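Local coordinates for putative cell filamentation protein (Bartonella quintana, PDB 4N67), which is a putative Fic-domain transferase that binds ADP and probably adenylylates (AMPylates) target proteins, as a Bep effector moved through the VirB system, at residues V105-V109 with D150-P154. The protein carries 2 engineered substitutions. Numbering follows the deposited sequence.
Sequences VPFAV and DHAHP. With ADP (adenosine-5'-diphosphate), chain B.
F107 lays its ring flat against the imidazole of H153. With CG anti to its own carbonyl carbon (chi1 -63°), the phenyl ring sits beside H153 at the end of helix 135-152. F107 CB passes 3.5 Å from H151 O; CG lies 3.4 Å from H153 CB; CD1 is 3.2 Å from D150 O; CD2 and CE2 lie over the imidazole; ADP N3 is at the ring's edge near CE1; and CZ sits 3.5 Å from H153 ND1. The rings stack face to face, centroids 3.7 Å apart and planes 5° from parallel; a flat phenyl is broad enough to cover the imidazole face. H153 opens HPFRKGNGR, this chain's version of the Fic motif, with lysine where the consensus HPFx(D/E)GNGR is acidic; G158, N159 and G160 grip the ADP, and H153 CE1 lies near its O2B. D150 OD1 accepts a hydrogen bond from ADP O3' at 2.6 Å, and its carboxylate can also serve S192 and Q163. A108 N donates a nearly straight bond (168°) to H151 O at 2.9 Å, and the small CB of A108 fits close to A152 O. A108 N also lies over one face of the H151 ring, whose two nitrogens suit two partners: ND1 pairs with E116, NE2 with an in-plane water 2.8 Å from P106 O.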
ATOM      1  N   VAL A 105      -4.640  -7.207 -16.954  1.00 22.10           N
ATOM      2  CA  VAL A 105      -3.822  -7.917 -15.965  1.00 21.01           C
ATOM      3  C   VAL A 105      -4.389  -7.655 -14.568  1.00 19.42           C
ATOM      4  O   VAL A 105      -4.505  -6.517 -14.143  1.00 18.68           O
ATOM      5  CB  VAL A 105      -2.344  -7.509 -16.047  1.00 21.42           C
ATOM      6  CG1 VAL A 105      -1.531  -8.283 -15.036  1.00 21.23           C
ATOM      7  CG2 VAL A 105      -1.800  -7.776 -17.444  1.00 22.78           C
ATOM      8  N   PRO A 106      -4.802  -8.727 -13.870  1.00 18.70           N
ATOM      9  CA  PRO A 106      -5.367  -8.569 -12.551  1.00 17.62           C
ATOM     10  C   PRO A 106      -4.297  -8.506 -11.452  1.00 16.39           C
ATOM     11  O   PRO A 106      -3.118  -8.804 -11.684  1.00 17.40           O
ATOM     12  CB  PRO A 106      -6.197  -9.843 -12.390  1.00 18.00           C
ATOM     13  CG  PRO A 106      -5.401 -10.872 -13.112  1.00 18.92           C
ATOM     14  CD  PRO A 106      -4.842 -10.142 -14.309  1.00 19.45           C
ATOM     15  N   PHE A 107      -4.745  -8.123 -10.269  1.00 15.49           N
ATOM     16  CA  PHE A 107      -3.931  -8.245  -9.054  1.00 14.64           C
ATOM     17  C   PHE A 107      -3.872  -9.708  -8.620  1.00 14.91           C
ATOM     18  O   PHE A 107      -4.548 -10.578  -9.183  1.00 15.15           O
ATOM     19  CB  PHE A 107      -4.544  -7.381  -7.940  1.00 14.31           C
ATOM     20  CG  PHE A 107      -4.568  -5.901  -8.258  1.00 14.79           C
ATOM     21  CD1 PHE A 107      -3.389  -5.199  -8.432  1.00 15.56           C
ATOM     22  CD2 PHE A 107      -5.764  -5.215  -8.360  1.00 15.26           C
ATOM     23  CE1 PHE A 107      -3.394  -3.847  -8.718  1.00 16.04           C
ATOM     24  CE2 PHE A 107      -5.769  -3.857  -8.630  1.00 15.72           C
ATOM     25  CZ  PHE A 107      -4.590  -3.174  -8.806  1.00 15.85           C
ATOM     26  N   ALA A 108      -3.079  -9.969  -7.590  1.00 14.19           N
ATOM     27  CA  ALA A 108      -2.997 -11.299  -6.971  1.00 14.62           C
ATOM     28  C   ALA A 108      -4.388 -11.791  -6.612  1.00 14.85           C
ATOM     29  O   ALA A 108      -5.234 -11.034  -6.131  1.00 13.90           O
ATOM     30  CB  ALA A 108      -2.114 -11.226  -5.720  1.00 14.18           C
ATOM     31  N   VAL A 109      -4.620 -13.079  -6.882  1.00 16.01           N
ATOM     32  CA  VAL A 109      -5.887 -13.714  -6.589  1.00 16.94           C
ATOM     33  C   VAL A 109      -5.782 -14.650  -5.394  1.00 17.61           C
ATOM     34  O   VAL A 109      -4.901 -15.499  -5.375  1.00 18.96           O
ATOM     35  CB  VAL A 109      -6.347 -14.521  -7.806  1.00 18.37           C
ATOM     36  CG1 VAL A 109      -7.676 -15.164  -7.547  1.00 18.71           C
ATOM     37  CG2 VAL A 109      -6.404 -13.626  -9.025  1.00 19.14           C
ATOM     38  N   ASP A 150       2.356  -3.589  -5.387  1.00 13.63           N
ATOM     39  CA  ASP A 150       1.268  -3.188  -6.296  1.00 14.08           C
ATOM     40  C   ASP A 150       0.517  -4.407  -6.775  1.00 14.14           C
ATOM     41  O   ASP A 150      -0.715  -4.399  -6.779  1.00 13.79           O
ATOM     42  CB  ASP A 150       1.781  -2.448  -7.552  1.00 15.99           C
ATOM     43  CG  ASP A 150       1.715  -0.944  -7.457  1.00 17.19           C
ATOM     44  OD1 ASP A 150       0.997  -0.399  -6.612  1.00 18.78           O
ATOM     45  OD2 ASP A 150       2.311  -0.296  -8.361  1.00 19.12           O
ATOM     46  N   HIS A 151       1.245  -5.435  -7.200  1.00 13.87           N
ATOM     47  CA  HIS A 151       0.606  -6.621  -7.722  1.00 14.00           C
ATOM     48  C   HIS A 151      -0.145  -7.359  -6.628  1.00 13.62           C
ATOM     49  O   HIS A 151      -1.241  -7.855  -6.866  1.00 13.74           O
ATOM     50  CB  HIS A 151       1.595  -7.563  -8.401  1.00 14.82           C
ATOM     51  CG  HIS A 151       0.924  -8.751  -9.004  1.00 16.27           C
ATOM     52  ND1 HIS A 151       0.788  -9.943  -8.335  1.00 16.33           N
ATOM     53  CD2 HIS A 151       0.290  -8.911 -10.192  1.00 17.29           C
ATOM     54  CE1 HIS A 151       0.093 -10.786  -9.077  1.00 17.53           C
ATOM     55  NE2 HIS A 151      -0.211 -10.191 -10.214  1.00 17.74           N
ATOM     56  N   ALA A 152       0.439  -7.452  -5.446  1.00 12.87           N
ATOM     57  CA  ALA A 152      -0.237  -8.173  -4.353  1.00 12.75           C
ATOM     58  C   ALA A 152      -1.574  -7.512  -3.962  1.00 12.60           C
ATOM     59  O   ALA A 152      -2.558  -8.203  -3.683  1.00 12.44           O
ATOM     60  CB  ALA A 152       0.668  -8.291  -3.143  1.00 12.45           C
ATOM     61  N   HIS A 153      -1.592  -6.176  -3.935  1.00 12.22           N
ATOM     62  CA  HIS A 153      -2.802  -5.399  -3.707  1.00 12.31           C
ATOM     63  C   HIS A 153      -3.643  -6.000  -2.584  1.00 11.89           C
ATOM     64  O   HIS A 153      -4.777  -6.422  -2.810  1.00 12.45           O
ATOM     65  CB  HIS A 153      -3.607  -5.322  -5.009  1.00 13.07           C
ATOM     66  CG  HIS A 153      -4.694  -4.302  -5.013  1.00 13.92           C
ATOM     67  ND1 HIS A 153      -4.457  -2.983  -5.321  1.00 14.95           N
ATOM     68  CD2 HIS A 153      -6.033  -4.413  -4.849  1.00 14.58           C
ATOM     69  CE1 HIS A 153      -5.599  -2.316  -5.316  1.00 15.29           C
ATOM     70  NE2 HIS A 153      -6.571  -3.160  -5.032  1.00 15.29           N
ATOM     71  N   PRO A 154      -3.077  -6.108  -1.371  1.00 11.21           N
ATOM     72  CA  PRO A 154      -3.671  -7.012  -0.389  1.00 11.31           C
ATOM     73  C   PRO A 154      -4.998  -6.639   0.212  1.00 11.16           C
ATOM     74  O   PRO A 154      -5.628  -7.503   0.804  1.00 11.44           O
ATOM     75  CB  PRO A 154      -2.606  -7.099   0.718  1.00 11.39           C
ATOM     76  CG  PRO A 154      -1.361  -6.617   0.066  1.00 11.56           C
ATOM     77  CD  PRO A 154      -1.780  -5.590  -0.911  1.00 11.22           C
TER
HETATM   78  PB  ADP B 301      -7.089   1.396  -3.796  1.00 25.53           P
HETATM   79  O1B ADP B 301      -8.213   0.783  -4.646  1.00 28.42           O
HETATM   80  O2B ADP B 301      -6.279   0.320  -3.161  1.00 22.47           O
HETATM   81  O3B ADP B 301      -7.567   2.436  -2.780  1.00 25.37           O
HETATM   82  PA  ADP B 301      -5.007   2.995  -5.122  1.00 28.49           P
HETATM   83  O1A ADP B 301      -5.271   4.300  -5.889  1.00 32.23           O
HETATM   84  O2A ADP B 301      -4.510   3.139  -3.703  1.00 27.74           O
HETATM   85  O3A ADP B 301      -6.391   2.116  -5.054  1.00 29.46           O
HETATM   86  O5' ADP B 301      -4.047   2.108  -6.024  1.00 27.55           O
HETATM   87  C5' ADP B 301      -3.289   1.023  -5.478  1.00 25.96           C
HETATM   88  C4' ADP B 301      -2.002   0.897  -6.286  1.00 26.56           C
HETATM   89  O4' ADP B 301      -2.305   0.361  -7.590  1.00 27.49           O
HETATM   90  C3' ADP B 301      -1.284   2.229  -6.483  1.00 25.72           C
HETATM   91  O3' ADP B 301       0.131   2.079  -6.255  1.00 24.64           O
HETATM   92  C2' ADP B 301      -1.571   2.567  -7.934  1.00 26.11           C
HETATM   93  O2' ADP B 301      -0.576   3.387  -8.563  1.00 27.07           O
HETATM   94  C1' ADP B 301      -1.645   1.203  -8.557  1.00 27.55           C
HETATM   95  N9  ADP B 301      -2.395   1.135  -9.828  1.00 27.94           N
HETATM   96  C8  ADP B 301      -3.331   1.975 -10.311  1.00 29.57           C
HETATM   97  N7  ADP B 301      -3.762   1.490 -11.500  1.00 30.36           N
HETATM   98  C5  ADP B 301      -3.115   0.352 -11.778  1.00 30.15           C
HETATM   99  C6  ADP B 301      -3.089  -0.644 -12.858  1.00 31.72           C
HETATM  100  N6  ADP B 301      -3.935  -0.459 -13.916  1.00 33.77           N
HETATM  101  N1  ADP B 301      -2.273  -1.707 -12.773  1.00 30.62           N
HETATM  102  C2  ADP B 301      -1.459  -1.855 -11.691  1.00 30.37           C
HETATM  103  N3  ADP B 301      -1.432  -0.965 -10.674  1.00 27.32           N
HETATM  104  C4  ADP B 301      -2.211   0.116 -10.654  1.00 27.43           C
HETATM  105  O   HOH W   1      -1.528 -10.890 -12.539  1.00 33.07           O